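Side-chain contact in protein of unknown function with a Fic domain (Bacteroides thetaiotaomicron VPI-5482, PDB 3CUC), which is of unknown function but carries a Fic domain, in a single, mostly helical chain: residues S12-L17 with G215-V220. Sequence-based numbering, arbitrary orientation.
Sequences SKWKSL and GYPMIV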
ATOM      1  N   SER A  12      21.038  -5.214   5.649  1.00 45.87           N
ATOM      2  CA  SER A  12      21.928  -5.812   6.627  1.00 45.15           C
ATOM      3  C   SER A  12      22.196  -4.867   7.790  1.00 45.53           C
ATOM      4  O   SER A  12      22.168  -5.286   8.944  1.00 46.39           O
ATOM      5  CB  SER A  12      23.251  -6.201   5.975  1.00 44.79           C
ATOM      6  OG  SER A  12      24.195  -6.556   6.965  1.00 44.34           O
ATOM      7  N   LYS A  13      22.459  -3.600   7.484  1.00 45.58           N
ATOM      8  CA  LYS A  13      22.734  -2.603   8.510  1.00 46.23           C
ATOM      9  C   LYS A  13      21.507  -2.387   9.379  1.00 46.33           C
ATOM     10  O   LYS A  13      21.611  -2.233  10.593  1.00 45.26           O
ATOM     11  CB  LYS A  13      23.155  -1.280   7.870  1.00 46.63           C
ATOM     12  CG  LYS A  13      23.506  -0.167   8.859  1.00 49.24           C
ATOM     13  CD  LYS A  13      24.816  -0.457   9.588  1.00 56.18           C
ATOM     14  CE  LYS A  13      25.110   0.588  10.656  1.00 59.53           C
ATOM     15  NZ  LYS A  13      26.478   0.385  11.214  1.00 62.27           N
ATOM     16  N   TRP A  14      20.347  -2.366   8.740  1.00 47.55           N
ATOM     17  CA  TRP A  14      19.077  -2.178   9.435  1.00 48.93           C
ATOM     18  C   TRP A  14      18.827  -3.304  10.421  1.00 49.78           C
ATOM     19  O   TRP A  14      18.521  -3.045  11.580  1.00 51.22           O
ATOM     20  CB  TRP A  14      17.932  -2.074   8.420  1.00 49.67           C
ATOM     21  CG  TRP A  14      16.548  -2.306   8.953  1.00 49.19           C
ATOM     22  CD1 TRP A  14      15.748  -3.384   8.705  1.00 50.00           C
ATOM     23  CD2 TRP A  14      15.787  -1.427   9.782  1.00 47.84           C
ATOM     24  NE1 TRP A  14      14.543  -3.235   9.338  1.00 50.31           N
ATOM     25  CE2 TRP A  14      14.538  -2.040  10.006  1.00 50.36           C
ATOM     26  CE3 TRP A  14      16.041  -0.184  10.364  1.00 50.60           C
ATOM     27  CZ2 TRP A  14      13.546  -1.452  10.791  1.00 53.07           C
ATOM     28  CZ3 TRP A  14      15.050   0.405  11.147  1.00 51.19           C
ATOM     29  CH2 TRP A  14      13.820  -0.231  11.353  1.00 51.31           C
ATOM     30  N   LYS A  15      18.978  -4.545   9.969  1.00 50.12           N
ATOM     31  CA  LYS A  15      18.796  -5.708  10.849  1.00 50.39           C
ATOM     32  C   LYS A  15      19.738  -5.652  12.060  1.00 49.09           C
ATOM     33  O   LYS A  15      19.355  -6.051  13.153  1.00 48.36           O
ATOM     34  CB  LYS A  15      18.950  -7.038  10.077  1.00 50.72           C
ATOM     35  CG  LYS A  15      17.669  -7.502   9.354  1.00 53.75           C
ATOM     36  CD  LYS A  15      16.666  -8.160  10.310  1.00 56.97           C
ATOM     37  N   SER A  16      20.948  -5.129  11.867  1.00 49.49           N
ATOM     38  CA  SER A  16      21.952  -5.079  12.933  1.00 50.56           C
ATOM     39  C   SER A  16      21.599  -4.076  14.025  1.00 51.08           C
ATOM     40  O   SER A  16      22.074  -4.183  15.156  1.00 51.77           O
ATOM     41  CB  SER A  16      23.334  -4.736  12.371  1.00 50.22           C
ATOM     42  OG  SER A  16      23.459  -3.343  12.139  1.00 53.79           O
ATOM     43  N   LEU A  17      20.775  -3.095  13.688  1.00 51.38           N
ATOM     44  CA  LEU A  17      20.427  -2.045  14.631  1.00 52.17           C
ATOM     45  C   LEU A  17      19.155  -2.368  15.408  1.00 53.01           C
ATOM     46  O   LEU A  17      18.743  -1.593  16.271  1.00 52.65           O
ATOM     47  CB  LEU A  17      20.262  -0.718  13.895  1.00 52.56           C
ATOM     48  CG  LEU A  17      21.523  -0.178  13.221  1.00 52.13           C
ATOM     49  CD1 LEU A  17      21.161   0.937  12.239  1.00 52.70           C
ATOM     50  CD2 LEU A  17      22.513   0.313  14.249  1.00 48.56           C
ATOM     51  N   GLY A 215       9.441  -7.817   8.866  1.00 45.55           N
ATOM     52  CA  GLY A 215      10.455  -7.015   9.554  1.00 46.16           C
ATOM     53  C   GLY A 215      11.158  -5.941   8.734  1.00 46.95           C
ATOM     54  O   GLY A 215      12.245  -5.490   9.101  1.00 47.48           O
ATOM     55  N   TYR A 216      10.554  -5.525   7.626  1.00 46.72           N
ATOM     56  CA  TYR A 216      11.102  -4.432   6.840  1.00 47.08           C
ATOM     57  C   TYR A 216      10.415  -3.144   7.260  1.00 47.02           C
ATOM     58  O   TYR A 216       9.270  -3.173   7.704  1.00 47.65           O
ATOM     59  CB  TYR A 216      10.866  -4.658   5.351  1.00 47.99           C
ATOM     60  CG  TYR A 216      11.743  -5.710   4.712  1.00 49.72           C
ATOM     61  CD1 TYR A 216      11.678  -7.038   5.116  1.00 53.05           C
ATOM     62  CD2 TYR A 216      12.614  -5.381   3.672  1.00 50.54           C
ATOM     63  CE1 TYR A 216      12.474  -8.007   4.521  1.00 51.20           C
ATOM     64  CE2 TYR A 216      13.411  -6.341   3.068  1.00 49.08           C
ATOM     65  CZ  TYR A 216      13.334  -7.648   3.488  1.00 50.46           C
ATOM     66  OH  TYR A 216      14.125  -8.593   2.883  1.00 51.44           O
ATOM     67  N   PRO A 217      11.102  -2.002   7.109  1.00 46.08           N
ATOM     68  CA  PRO A 217      10.422  -0.738   7.345  1.00 45.87           C
ATOM     69  C   PRO A 217       9.442  -0.470   6.219  1.00 45.88           C
ATOM     70  O   PRO A 217       9.739  -0.758   5.060  1.00 47.54           O
ATOM     71  CB  PRO A 217      11.552   0.286   7.296  1.00 45.47           C
ATOM     72  CG  PRO A 217      12.566  -0.331   6.421  1.00 45.89           C
ATOM     73  CD  PRO A 217      12.500  -1.801   6.704  1.00 46.06           C
HETATM   74  N   MSE A 218       8.285   0.079   6.558  1.00 44.86           N
HETATM   75  CA  MSE A 218       7.250   0.322   5.572  1.00 42.04           C
HETATM   76  C   MSE A 218       7.646   1.475   4.641  1.00 43.85           C
HETATM   77  O   MSE A 218       8.499   2.302   4.985  1.00 43.34           O
HETATM   78  CB  MSE A 218       5.921   0.575   6.277  1.00 42.00           C
HETATM   79  CG  MSE A 218       5.360  -0.690   6.893  1.00 41.46           C
HETATM   80 SE   MSE A 218       3.776  -0.384   7.912  0.75 32.85          SE
HETATM   81  CE  MSE A 218       4.542   0.514   9.501  1.00 39.68           C
ATOM     82  N   ILE A 219       7.046   1.502   3.453  1.00 44.33           N
ATOM     83  CA  ILE A 219       7.425   2.477   2.432  1.00 45.20           C
ATOM     84  C   ILE A 219       6.322   3.497   2.153  1.00 45.69           C
ATOM     85  O   ILE A 219       5.139   3.258   2.424  1.00 46.12           O
ATOM     86  CB  ILE A 219       7.854   1.794   1.098  1.00 45.41           C
ATOM     87  CG1 ILE A 219       6.698   1.013   0.467  1.00 44.00           C
ATOM     88  CG2 ILE A 219       9.041   0.863   1.335  1.00 45.34           C
ATOM     89  CD1 ILE A 219       6.862   0.800  -1.004  1.00 44.57           C
ATOM     90  N   VAL A 220       6.741   4.638   1.608  1.00 45.48           N
ATOM     91  CA  VAL A 220       5.842   5.712   1.207  1.00 44.46           C
ATOM     92  C   VAL A 220       6.002   5.978  -0.288  1.00 45.04           C
ATOM     93  O   VAL A 220       7.037   6.489  -0.723  1.00 46.13           O
ATOM     94  CB  VAL A 220       6.168   7.027   1.955  1.00 43.71           C
ATOM     95  CG1 VAL A 220       5.274   8.154   1.455  1.00 45.38           C
ATOM     96  CG2 VAL A 220       6.016   6.853   3.446  1.00 36.73           C
TER
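The indole of Trp-14 is held at its pyrrole end by a hydrogen bond to Gly-215 and by CD of Pro-217, which lies over one face. NE1 of Trp-14 donates to the carbonyl O of Gly-215 at 3.2 Å, with a nearly straight N-H...O angle of 173°. The acceptor lies in the indole plane and NE1 in the plane of the carbonyl; the C=O...N angle is 155°, so the bond meets the oxygen a little off the C=O direction. CD of Pro-217 sits 4.0 Å from the centroid of the five-membered ring of Trp-14, a CH-pi contact displaced toward the rim; its nearest ring atom is NE1 of Trp-14, at 3.6 Å. A chi1 of 162° sets CG of Trp-14 anti to its own N, and the indole extends from helix 6-16 with its NE1 edge turned to the loop. Gly-215, at positive phi, is the C-prime residue of a Schellman motif that ends helix 199-213, so the acceptor carbonyl lies just past the end of that helix. The contact joins helix 6-16 to the loop between helices 199-213 and 226-240. Leu-270 and Ala-273 of helix 256-277 also pack on Trp-14, while Pro-217 touches Trp-28 of helix 22-42.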